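Local coordinates for protein ceramide very long chain fatty acid hydroxylase SCS7 (Saccharomyces cerevisiae, PDB 4ZR1) that hydroxylates very long chain fatty acids of ceramides, probably at C-2, using oxygen and cytochrome b5 electrons at a likely catalytic dimetal centre, at residues G148-R151 and F152-F156; Y256-Y259 and Q260-F263; T169-L173 and H174-H178; S267-W270 and D271-G275. One frame throughout, in Å; residues are numbered along the deposited sequence.

Interaction 1. Residues G148-R151 and F152-F156. With ZN (zinc ion), chain D.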
loop_
_atom_site.group_PDB
_atom_site.type_symbol
_atom_site.label_atom_id
_atom_site.label_comp_id
_atom_site.label_asym_id
_atom_site.label_seq_id
_atom_site.Cartn_x
_atom_site.Cartn_y
_atom_site.Cartn_z
ATOM N N GLY A 148 4.919 -9.560 4.026
ATOM C CA GLY A 148 6.255 -9.533 3.447
ATOM C C GLY A 148 6.474 -8.476 2.377
ATOM O O GLY A 148 7.470 -7.747 2.412
ATOM N N LEU A 149 5.557 -8.403 1.415
ATOM C CA LEU A 149 5.594 -7.351 0.407
ATOM C C LEU A 149 5.588 -5.978 1.058
ATOM O O LEU A 149 6.414 -5.128 0.735
ATOM C CB LEU A 149 4.414 -7.466 -0.550
ATOM C CG LEU A 149 4.505 -8.681 -1.465
ATOM C CD1 LEU A 149 3.391 -8.671 -2.494
ATOM C CD2 LEU A 149 5.868 -8.695 -2.130
ATOM N N HIS A 150 4.661 -5.778 1.988
ATOM C CA HIS A 150 4.523 -4.490 2.638
ATOM C C HIS A 150 5.786 -4.082 3.375
ATOM O O HIS A 150 6.268 -2.962 3.216
ATOM C CB HIS A 150 3.351 -4.503 3.606
ATOM C CG HIS A 150 2.985 -3.144 4.107
ATOM N ND1 HIS A 150 2.046 -2.938 5.092
ATOM C CD2 HIS A 150 3.432 -1.919 3.745
ATOM C CE1 HIS A 150 1.934 -1.642 5.324
ATOM N NE2 HIS A 150 2.763 -1.002 4.519
ATOM N N ARG A 151 6.333 -4.991 4.173
ATOM C CA ARG A 151 7.488 -4.656 5.005
ATOM C C ARG A 151 8.811 -4.596 4.238
ATOM O O ARG A 151 9.639 -3.710 4.481
ATOM C CB ARG A 151 7.615 -5.661 6.149
ATOM C CG ARG A 151 8.859 -5.473 6.991
ATOM C CD ARG A 151 8.843 -6.388 8.177
ATOM N NE ARG A 151 10.145 -6.468 8.824
ATOM C CZ ARG A 151 10.405 -7.266 9.851
ATOM N NH1 ARG A 151 9.451 -8.056 10.332
ATOM N NH2 ARG A 151 11.617 -7.282 10.383
ATOM N N PHE A 152 9.010 -5.536 3.317
ATOM C CA PHE A 152 10.316 -5.690 2.699
ATOM C C PHE A 152 10.402 -5.152 1.264
ATOM O O PHE A 152 11.471 -4.715 0.836
ATOM C CB PHE A 152 10.742 -7.164 2.746
ATOM C CG PHE A 152 10.952 -7.691 4.147
ATOM C CD1 PHE A 152 12.034 -7.270 4.908
ATOM C CD2 PHE A 152 10.080 -8.619 4.696
ATOM C CE1 PHE A 152 12.234 -7.750 6.199
ATOM C CE2 PHE A 152 10.275 -9.101 5.989
ATOM C CZ PHE A 152 11.356 -8.663 6.740
ATOM N N LEU A 153 9.306 -5.165 0.512
ATOM C CA LEU A 153 9.365 -4.568 -0.825
ATOM C C LEU A 153 8.849 -3.125 -0.811
ATOM O O LEU A 153 9.568 -2.194 -1.164
ATOM C CB LEU A 153 8.580 -5.394 -1.839
ATOM C CG LEU A 153 8.783 -4.878 -3.269
ATOM C CD1 LEU A 153 10.087 -5.426 -3.820
ATOM C CD2 LEU A 153 7.622 -5.247 -4.192
ATOM N N PHE A 154 7.610 -2.947 -0.370
ATOM C CA PHE A 154 7.007 -1.625 -0.275
ATOM C C PHE A 154 7.804 -0.644 0.603
ATOM O O PHE A 154 7.946 0.529 0.264
ATOM C CB PHE A 154 5.583 -1.745 0.257
ATOM C CG PHE A 154 4.629 -2.351 -0.718
ATOM C CD1 PHE A 154 5.063 -2.748 -1.973
ATOM C CD2 PHE A 154 3.292 -2.528 -0.383
ATOM C CE1 PHE A 154 4.180 -3.308 -2.880
ATOM C CE2 PHE A 154 2.405 -3.090 -1.293
ATOM C CZ PHE A 154 2.848 -3.477 -2.537
ATOM N N HIS A 155 8.312 -1.109 1.732
ATOM C CA HIS A 155 9.102 -0.234 2.586
ATOM C C HIS A 155 10.589 -0.580 2.560
ATOM O O HIS A 155 11.242 -0.581 3.595
ATOM C CB HIS A 155 8.573 -0.265 4.019
ATOM C CG HIS A 155 7.285 0.477 4.192
ATOM N ND1 HIS A 155 7.236 1.827 4.456
ATOM C CD2 HIS A 155 6.000 0.058 4.124
ATOM C CE1 HIS A 155 5.974 2.208 4.552
ATOM N NE2 HIS A 155 5.204 1.153 4.355
ATOM N N PHE A 156 11.103 -0.881 1.369
ATOM C CA PHE A 156 12.539 -0.955 1.107
ATOM C C PHE A 156 13.283 0.214 1.761
ATOM O O PHE A 156 14.289 0.018 2.449
ATOM C CB PHE A 156 12.786 -0.958 -0.401
ATOM C CG PHE A 156 13.963 -1.780 -0.832
ATOM C CD1 PHE A 156 13.863 -3.157 -0.913
ATOM C CD2 PHE A 156 15.159 -1.177 -1.188
ATOM C CE1 PHE A 156 14.940 -3.918 -1.324
ATOM C CE2 PHE A 156 16.237 -1.937 -1.599
ATOM C CZ PHE A 156 16.127 -3.308 -1.666
HETATM ZN ZN ZN D . 3.155 1.265 4.290
#
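H150 sends CG away from its own backbone N (chi1 -169°), whereas H155 keeps CG close beside its N (chi1 -74°); the two choices bring both imidazoles to one zinc ion. H150 NE2 binds that zinc at 2.3 Å and H155 NE2 at 2.1 Å. The rings run alongside each other and meet rim to rim, with planes at 45°. A widened, pi-type turn accompanies the five-residue step: L149 O takes both L153 N, at 2.9 Å, and F154 N, at 2.7 Å, and H155 N adds a weak bond to H150 O. This HX4H spacing is a histidine box of the membrane hydroxylase and desaturase kind. F263 O bonds H150 ND1 and fixes that ring's rotation while NE2 holds the metal.

R151 is stretched out along F152. R151 CG lies over the ring centre, 3.9 Å from the F152 centroid, in a CH-pi contact, and farther out the guanidinium passes over the rim, with R151 NE 3.3 Å from F152 CZ. R151 NH1 is hydrogen-bonded to Y147 OH. A serine in place of R151 would probably leave Y147 OH without this mate and the F152 ring bare on that face, freer to turn.

The contact lies at the end of helix 128-154, which carries the second transmembrane span; H155 comes just past it. L149 touches bound tridecane, while L153 and F154 lean on L173 of helix 164-179, where F154 also stacks on H174. H174 and H178 of that helix, with H254 of helix 242-256, complete the zinc site.

Interaction 2. Residues Y256-Y259 and Q260-F263; sequences YKNY and QLGF
N258 and Q260 send their side chains across each other at about a right angle, and the N258 amide reaches back to the main chain: OD1 accepts Q260 N at 2.7 Å with the donor in the carbonyl plane. That is an Asx turn, made with CG of N258 set opposite its own N (chi1 -163°). On its ND2 side the same amide has L261 CD1 at 3.9 Å, an apolar flank, while P283 O takes ND2 as a hydrogen-bond donor.

Y259 is oriented differently. Its ring stands alongside the Q260 side chain, whose amide end comes over one ring face toward the rim, the planes 63° apart; H79 stacks on the tyrosine. F263 comes round last, its CE1 3.7 Å from Y259 O, and its ring meets H150 edge-to-face.

Both polar ends of N258 are thus engaged, which pins this irregular loop just after helix 242-256. The loop then serves the metal site as a second shell: L261 O bonds H254 ND1. This bond holds that imidazole in a fixed rotation with NE2 on zinc, and would probably make it a somewhat stronger ligand.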
loop_
_atom_site.group_PDB
_atom_site.type_symbol
_atom_site.label_atom_id
_atom_site.label_comp_id
_atom_site.label_asym_id
_atom_site.label_seq_id
_atom_site.Cartn_x
_atom_site.Cartn_y
_atom_site.Cartn_z
ATOM N N TYR A 256 0.336 7.690 10.079
ATOM C CA TYR A 256 0.512 8.979 10.735
ATOM C C TYR A 256 1.256 8.926 12.069
ATOM O O TYR A 256 1.143 9.848 12.873
ATOM C CB TYR A 256 -0.851 9.630 10.962
ATOM C CG TYR A 256 -1.712 9.715 9.728
ATOM C CD1 TYR A 256 -1.584 10.773 8.831
ATOM C CD2 TYR A 256 -2.663 8.741 9.463
ATOM C CE1 TYR A 256 -2.381 10.848 7.699
ATOM C CE2 TYR A 256 -3.457 8.808 8.345
ATOM C CZ TYR A 256 -3.316 9.858 7.465
ATOM O OH TYR A 256 -4.121 9.907 6.357
ATOM N N LYS A 257 2.019 7.865 12.309
ATOM C CA LYS A 257 2.770 7.755 13.558
ATOM C C LYS A 257 4.094 7.007 13.387
ATOM O O LYS A 257 5.156 7.509 13.774
ATOM C CB LYS A 257 1.918 7.065 14.621
ATOM C CG LYS A 257 2.600 6.904 15.964
ATOM C CD LYS A 257 1.622 6.368 16.991
ATOM C CE LYS A 257 2.245 6.259 18.372
ATOM N NZ LYS A 257 1.243 5.754 19.354
ATOM N N ASN A 258 4.026 5.811 12.806
ATOM C CA ASN A 258 5.210 4.977 12.622
ATOM C C ASN A 258 5.043 4.007 11.451
ATOM O O ASN A 258 4.198 3.111 11.504
ATOM C CB ASN A 258 5.509 4.198 13.915
ATOM C CG ASN A 258 6.926 3.637 13.957
ATOM O OD1 ASN A 258 7.442 3.133 12.959
ATOM N ND2 ASN A 258 7.562 3.733 15.122
ATOM N N TYR A 259 5.847 4.186 10.402
ATOM C CA TYR A 259 5.815 3.289 9.248
ATOM C C TYR A 259 6.989 2.306 9.266
ATOM O O TYR A 259 7.325 1.707 8.243
ATOM C CB TYR A 259 5.804 4.087 7.930
ATOM C CG TYR A 259 7.018 4.964 7.664
ATOM C CD1 TYR A 259 7.113 6.243 8.199
ATOM C CD2 TYR A 259 8.049 4.527 6.840
ATOM C CE1 TYR A 259 8.213 7.046 7.952
ATOM C CE2 TYR A 259 9.149 5.326 6.575
ATOM C CZ TYR A 259 9.226 6.582 7.137
ATOM O OH TYR A 259 10.323 7.371 6.878
ATOM N N GLN A 260 7.614 2.151 10.433
ATOM C CA GLN A 260 8.585 1.079 10.639
ATOM C C GLN A 260 7.894 -0.102 11.320
ATOM O O GLN A 260 8.504 -1.150 11.551
ATOM C CB GLN A 260 9.780 1.555 11.469
ATOM C CG GLN A 260 10.797 2.354 10.685
ATOM C CD GLN A 260 10.358 3.782 10.431
ATOM O OE1 GLN A 260 9.913 4.489 11.338
ATOM N NE2 GLN A 260 10.456 4.204 9.180
ATOM N N LEU A 261 6.611 0.087 11.627
ATOM C CA LEU A 261 5.786 -0.934 12.259
ATOM C C LEU A 261 4.402 -1.004 11.608
ATOM O O LEU A 261 4.076 -0.192 10.739
ATOM C CB LEU A 261 5.639 -0.644 13.750
ATOM C CG LEU A 261 6.919 -0.508 14.567
ATOM C CD1 LEU A 261 6.579 0.025 15.936
ATOM C CD2 LEU A 261 7.647 -1.841 14.671
ATOM N N GLY A 262 3.593 -1.975 12.036
ATOM C CA GLY A 262 2.210 -2.089 11.600
ATOM C C GLY A 262 2.044 -2.488 10.143
ATOM O O GLY A 262 1.197 -1.933 9.429
ATOM N N PHE A 263 2.839 -3.459 9.702
ATOM C CA PHE A 263 2.827 -3.876 8.301
ATOM C C PHE A 263 1.622 -4.742 7.936
ATOM O O PHE A 263 1.247 -4.816 6.765
ATOM C CB PHE A 263 4.124 -4.608 7.962
ATOM C CG PHE A 263 5.351 -3.783 8.205
ATOM C CD1 PHE A 263 5.617 -2.669 7.419
ATOM C CD2 PHE A 263 6.234 -4.107 9.218
ATOM C CE1 PHE A 263 6.748 -1.895 7.640
ATOM C CE2 PHE A 263 7.367 -3.338 9.444
ATOM C CZ PHE A 263 7.622 -2.227 8.653
#

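Interaction 3. Residues T169-L173 and H174-H178. With ZN (zinc ion), chain D; ZN (zinc ion), chain C; BOG (octyl beta-D-glucopyranoside), chain E.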
loop_
_atom_site.group_PDB
_atom_site.type_symbol
_atom_site.label_atom_id
_atom_site.label_comp_id
_atom_site.label_asym_id
_atom_site.label_seq_id
_atom_site.Cartn_x
_atom_site.Cartn_y
_atom_site.Cartn_z
ATOM N N THR A 169 10.069 3.831 -8.816
ATOM C CA THR A 169 9.532 2.484 -8.637
ATOM C C THR A 169 8.895 2.339 -7.263
ATOM O O THR A 169 7.793 1.807 -7.124
ATOM C CB THR A 169 10.630 1.416 -8.785
ATOM O OG1 THR A 169 11.303 1.587 -10.039
ATOM C CG2 THR A 169 10.029 0.007 -8.706
ATOM N N HIS A 170 9.611 2.811 -6.249
ATOM C CA HIS A 170 9.117 2.820 -4.882
ATOM C C HIS A 170 7.814 3.615 -4.793
ATOM O O HIS A 170 6.804 3.133 -4.281
ATOM C CB HIS A 170 10.174 3.414 -3.956
ATOM C CG HIS A 170 9.750 3.492 -2.526
ATOM N ND1 HIS A 170 8.968 4.515 -2.036
ATOM C CD2 HIS A 170 10.001 2.673 -1.477
ATOM C CE1 HIS A 170 8.751 4.322 -0.749
ATOM N NE2 HIS A 170 9.367 3.211 -0.384
ATOM N N PHE A 171 7.859 4.838 -5.305
ATOM C CA PHE A 171 6.701 5.723 -5.369
ATOM C C PHE A 171 5.483 5.031 -5.978
ATOM O O PHE A 171 4.397 5.073 -5.411
ATOM C CB PHE A 171 7.064 6.973 -6.173
ATOM C CG PHE A 171 5.953 7.965 -6.309
ATOM C CD1 PHE A 171 5.660 8.836 -5.277
ATOM C CD2 PHE A 171 5.226 8.055 -7.489
ATOM C CE1 PHE A 171 4.641 9.767 -5.409
ATOM C CE2 PHE A 171 4.204 8.982 -7.629
ATOM C CZ PHE A 171 3.913 9.844 -6.590
ATOM N N LEU A 172 5.674 4.384 -7.123
ATOM C CA LEU A 172 4.583 3.678 -7.792
ATOM C C LEU A 172 4.051 2.467 -7.010
ATOM O O LEU A 172 2.877 2.116 -7.130
ATOM C CB LEU A 172 5.029 3.223 -9.187
ATOM C CG LEU A 172 5.163 4.289 -10.271
ATOM C CD1 LEU A 172 5.716 3.666 -11.537
ATOM C CD2 LEU A 172 3.826 4.988 -10.561
ATOM N N LEU A 173 4.906 1.820 -6.218
ATOM C CA LEU A 173 4.488 0.610 -5.502
ATOM C C LEU A 173 3.798 0.907 -4.184
ATOM O O LEU A 173 2.936 0.150 -3.763
ATOM C CB LEU A 173 5.683 -0.309 -5.247
ATOM C CG LEU A 173 6.265 -0.968 -6.501
ATOM C CD1 LEU A 173 7.330 -1.988 -6.136
ATOM C CD2 LEU A 173 5.165 -1.595 -7.336
ATOM N N HIS A 174 4.173 2.000 -3.528
ATOM C CA HIS A 174 3.658 2.272 -2.193
ATOM C C HIS A 174 3.938 3.699 -1.687
ATOM O O HIS A 174 3.160 4.247 -0.906
ATOM C CB HIS A 174 4.241 1.262 -1.210
ATOM C CG HIS A 174 3.494 1.182 0.079
ATOM N ND1 HIS A 174 2.165 0.817 0.144
ATOM C CD2 HIS A 174 3.883 1.427 1.352
ATOM C CE1 HIS A 174 1.772 0.833 1.404
ATOM N NE2 HIS A 174 2.796 1.197 2.158
ATOM N N GLY A 175 5.044 4.293 -2.124
ATOM C CA GLY A 175 5.414 5.627 -1.684
ATOM C C GLY A 175 4.310 6.651 -1.889
ATOM O O GLY A 175 4.012 7.440 -0.991
ATOM N N CYS A 176 3.697 6.629 -3.071
ATOM C CA CYS A 176 2.625 7.561 -3.408
ATOM C C CYS A 176 1.475 7.469 -2.406
ATOM O O CYS A 176 0.867 8.470 -2.014
ATOM C CB CYS A 176 2.105 7.285 -4.820
ATOM S SG CYS A 176 0.905 8.494 -5.401
ATOM N N HIS A 177 1.183 6.254 -1.981
ATOM C CA HIS A 177 0.081 6.051 -1.073
ATOM C C HIS A 177 0.391 6.675 0.300
ATOM O O HIS A 177 -0.492 7.232 0.953
ATOM C CB HIS A 177 -0.232 4.560 -0.957
ATOM C CG HIS A 177 -1.277 4.255 0.066
ATOM N ND1 HIS A 177 -2.548 4.779 0.003
ATOM C CD2 HIS A 177 -1.226 3.521 1.200
ATOM C CE1 HIS A 177 -3.243 4.365 1.045
ATOM N NE2 HIS A 177 -2.464 3.600 1.786
ATOM N N HIS A 178 1.648 6.602 0.728
ATOM C CA HIS A 178 2.064 7.267 1.960
ATOM C C HIS A 178 2.126 8.774 1.765
ATOM O O HIS A 178 1.818 9.549 2.666
ATOM C CB HIS A 178 3.419 6.744 2.427
ATOM C CG HIS A 178 3.322 5.548 3.321
ATOM N ND1 HIS A 178 3.512 5.618 4.684
ATOM C CD2 HIS A 178 3.036 4.252 3.046
ATOM C CE1 HIS A 178 3.358 4.416 5.210
ATOM N NE2 HIS A 178 3.063 3.573 4.240
HETATM ZN ZN ZN D . 3.155 1.265 4.290
HETATM ZN ZN ZN C . -2.863 2.705 3.827
HETATM C C1 BOG E . -0.112 2.144 -6.248
HETATM O O1 BOG E . -0.680 2.885 -7.306
HETATM C C2 BOG E . -0.820 2.513 -4.967
HETATM O O2 BOG E . -0.486 3.848 -4.671
HETATM C C3 BOG E . -0.322 1.659 -3.823
HETATM O O3 BOG E . -1.100 1.810 -2.657
HETATM C C4 BOG E . -0.257 0.211 -4.201
HETATM O O4 BOG E . 0.442 -0.456 -3.177
HETATM C C5 BOG E . 0.494 0.066 -5.496
HETATM O O5 BOG E . -0.211 0.761 -6.503
HETATM C C6 BOG E . 0.619 -1.423 -5.781
HETATM O O6 BOG E . 0.686 -1.709 -7.161
HETATM C "C1'" BOG E . 0.254 3.489 -8.177
HETATM C "C2'" BOG E . -0.447 4.276 -9.266
HETATM C "C3'" BOG E . 0.468 4.347 -10.472
HETATM C "C4'" BOG E . -0.189 3.774 -11.715
HETATM C "C5'" BOG E . 0.844 3.076 -12.582
HETATM C "C6'" BOG E . 0.300 2.890 -13.979
HETATM C "C7'" BOG E . 1.246 2.040 -14.795
HETATM C "C8'" BOG E . 2.412 2.886 -15.254
#
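F171 and C176 make the tight side. C176 CB sits over one face of the phenylalanine, 3.6 Å from the ring centroid, and C176 SG leans out obliquely to come 3.5 Å from F171 CZ, a sulfur-aromatic contact. F171 carries its ring opposite its own N (chi1 -180°), which carries it forward along the helix, beneath the cysteine, and the backbones are tied by C176 N to F171 O at 2.9 Å. Next door, G175 presents only CA to the H170 ring, 3.7 Å from ND1, and a side chain at that point would run into the imidazole, which has its main polar partner in Y74 of helix 71-78. H170 O is gripped twice, by H174 N and by G175 N, the latter from above the carbonyl plane. The short axes before and after this widened turn differ by 64°.

The other side is looser and holds a detergent. Octyl glucoside O4 donates to L173 O at 2.6 Å, its alkyl tail touches L172 CD2, and its O3 lies 3.3 Å from H177 CB. Beyond the turn the HXXHH box faces the metals: H174 NE2 (2.2 Å) and H178 NE2 (2.3 Å) bind one zinc, while H177 NE2 reaches the other.

Within helix 164-179, F171 is packed against helices 60-65 and 71-78, whereas L173 faces the end of helix 128-154.

Interaction 4. Residues S267-W270 and D271-G275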
loop_
_atom_site.group_PDB
_atom_site.type_symbol
_atom_site.label_atom_id
_atom_site.label_comp_id
_atom_site.label_asym_id
_atom_site.label_seq_id
_atom_site.Cartn_x
_atom_site.Cartn_y
_atom_site.Cartn_z
ATOM N N SER A 267 -4.680 -7.817 9.323
ATOM C CA SER A 267 -4.503 -8.112 10.754
ATOM C C SER A 267 -3.069 -7.821 11.166
ATOM O O SER A 267 -2.196 -7.697 10.309
ATOM C CB SER A 267 -4.818 -9.572 11.084
ATOM O OG SER A 267 -3.708 -10.401 10.770
ATOM N N TRP A 268 -2.824 -7.746 12.474
ATOM C CA TRP A 268 -1.471 -7.544 12.985
ATOM C C TRP A 268 -0.865 -8.857 13.461
ATOM O O TRP A 268 0.145 -8.866 14.161
ATOM C CB TRP A 268 -1.467 -6.536 14.123
ATOM C CG TRP A 268 -2.408 -6.880 15.205
ATOM C CD1 TRP A 268 -2.257 -7.861 16.143
ATOM C CD2 TRP A 268 -3.654 -6.233 15.492
ATOM N NE1 TRP A 268 -3.338 -7.868 16.991
ATOM C CE2 TRP A 268 -4.211 -6.878 16.615
ATOM C CE3 TRP A 268 -4.355 -5.172 14.908
ATOM C CZ2 TRP A 268 -5.437 -6.503 17.163
ATOM C CZ3 TRP A 268 -5.567 -4.795 15.457
ATOM C CH2 TRP A 268 -6.097 -5.460 16.570
ATOM N N PHE A 269 -1.500 -9.958 13.073
ATOM C CA PHE A 269 -1.027 -11.305 13.377
ATOM C C PHE A 269 0.476 -11.455 13.141
ATOM O O PHE A 269 1.241 -11.692 14.071
ATOM C CB PHE A 269 -1.805 -12.315 12.531
ATOM C CG PHE A 269 -1.448 -13.742 12.799
ATOM C CD1 PHE A 269 -2.015 -14.417 13.860
ATOM C CD2 PHE A 269 -0.556 -14.413 11.983
ATOM C CE1 PHE A 269 -1.692 -15.729 14.112
ATOM C CE2 PHE A 269 -0.231 -15.728 12.231
ATOM C CZ PHE A 269 -0.806 -16.389 13.295
ATOM N N TRP A 270 0.895 -11.282 11.896
ATOM C CA TRP A 270 2.298 -11.432 11.541
ATOM C C TRP A 270 3.178 -10.322 12.115
ATOM O O TRP A 270 4.405 -10.460 12.153
ATOM C CB TRP A 270 2.442 -11.496 10.019
ATOM C CG TRP A 270 1.728 -12.659 9.433
ATOM C CD1 TRP A 270 0.601 -12.632 8.667
ATOM C CD2 TRP A 270 2.069 -14.039 9.595
ATOM N NE1 TRP A 270 0.226 -13.907 8.324
ATOM C CE2 TRP A 270 1.113 -14.792 8.886
ATOM C CE3 TRP A 270 3.095 -14.714 10.274
ATOM C CZ2 TRP A 270 1.153 -16.187 8.829
ATOM C CZ3 TRP A 270 3.135 -16.094 10.216
ATOM C CH2 TRP A 270 2.171 -16.817 9.498
ATOM N N ASP A 271 2.563 -9.225 12.550
ATOM C CA ASP A 271 3.301 -8.170 13.238
ATOM C C ASP A 271 3.759 -8.681 14.595
ATOM O O ASP A 271 4.881 -8.440 15.040
ATOM C CB ASP A 271 2.441 -6.919 13.416
ATOM C CG ASP A 271 2.558 -5.958 12.251
ATOM O OD1 ASP A 271 3.664 -5.853 11.674
ATOM O OD2 ASP A 271 1.538 -5.317 11.911
ATOM N N GLU A 272 2.861 -9.397 15.248
ATOM C CA GLU A 272 3.136 -9.931 16.562
ATOM C C GLU A 272 4.197 -11.031 16.456
ATOM O O GLU A 272 5.206 -11.014 17.160
ATOM C CB GLU A 272 1.843 -10.443 17.177
ATOM C CG GLU A 272 1.536 -9.868 18.534
ATOM C CD GLU A 272 0.040 -9.786 18.816
ATOM O OE1 GLU A 272 -0.690 -10.713 18.408
ATOM O OE2 GLU A 272 -0.396 -8.850 19.525
ATOM N N VAL A 273 3.970 -11.958 15.534
ATOM C CA VAL A 273 4.884 -13.058 15.259
ATOM C C VAL A 273 6.317 -12.587 14.995
ATOM O O VAL A 273 7.264 -13.147 15.546
ATOM C CB VAL A 273 4.393 -13.872 14.044
ATOM C CG1 VAL A 273 5.407 -14.925 13.647
ATOM C CG2 VAL A 273 3.027 -14.489 14.326
ATOM N N PHE A 274 6.475 -11.554 14.165
ATOM C CA PHE A 274 7.806 -11.096 13.752
ATOM C C PHE A 274 8.243 -9.820 14.449
ATOM O O PHE A 274 9.187 -9.155 14.016
ATOM C CB PHE A 274 7.861 -10.877 12.247
ATOM C CG PHE A 274 7.672 -12.121 11.450
ATOM C CD1 PHE A 274 8.666 -13.086 11.405
ATOM C CD2 PHE A 274 6.531 -12.305 10.700
ATOM C CE1 PHE A 274 8.508 -14.241 10.647
ATOM C CE2 PHE A 274 6.362 -13.456 9.931
ATOM C CZ PHE A 274 7.353 -14.426 9.905
ATOM N N GLY A 275 7.543 -9.484 15.523
ATOM C CA GLY A 275 7.930 -8.375 16.372
ATOM C C GLY A 275 8.003 -7.044 15.655
ATOM O O GLY A 275 9.017 -6.353 15.715
#
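W268 O receives E272 N at 3.0 Å, with D271 N adding a weak bond. One residue on, F269 O takes V273 N at 3.1 Å in an almost straight bond (174°), and W270 O takes F274 N, which approaches from above the carbonyl plane. At the start, F269 N is satisfied by S267 OG at 3.2 Å, an ST turn leading into helix 269-273 with W268 at the N-cap position. The far end closes as a Schellman motif: G275 N bonds E272 O and T276 N bonds D271 O, with G275 at positive phi as the C-prime residue. The buried carboxylate of D271 is held by four donors, T276 OG1 and F263 N on OD1, Y250 OH and G264 N on OD2.

W270 NE1 bonds T143 OG1 of helix 128-154, and its six-membered ring and the F274 ring lie side by side, rim to rim, CE3 to CE2 3.5 Å. W268 has its indole lodged between its backbone N and carbonyl carbon (chi1 54°), edge toward E272 OE1, 4.0 Å from CD1. Cutting W268 back to alanine would probably leave Y277 without its edge-to-face partner and open a gap beside Y250. V273 CG2 lies over one face of the F269 ring.

Along the chain the order is interaction 1, 3, 2, 4. Interactions 1 and 3 sit on consecutive helices, 128-154 and 164-179, with centres about 11 Å apart, and share one zinc. Interaction 2, in the loop after helix 242-256, touches both, with Y259 packed on H155 and H178; its centre is about 12 Å from that of interaction 1. Interaction 4, on the short helix 269-273, is outermost: its centre is about 13 Å from that of interaction 2, to which D271 ties F263 N, and about 23 Å from that of interaction 3, without touching it. Segments 148-156 and 169-178 thus supply four of the five ligands of one zinc and one of the other, at the cytoplasmic end of the transmembrane helices.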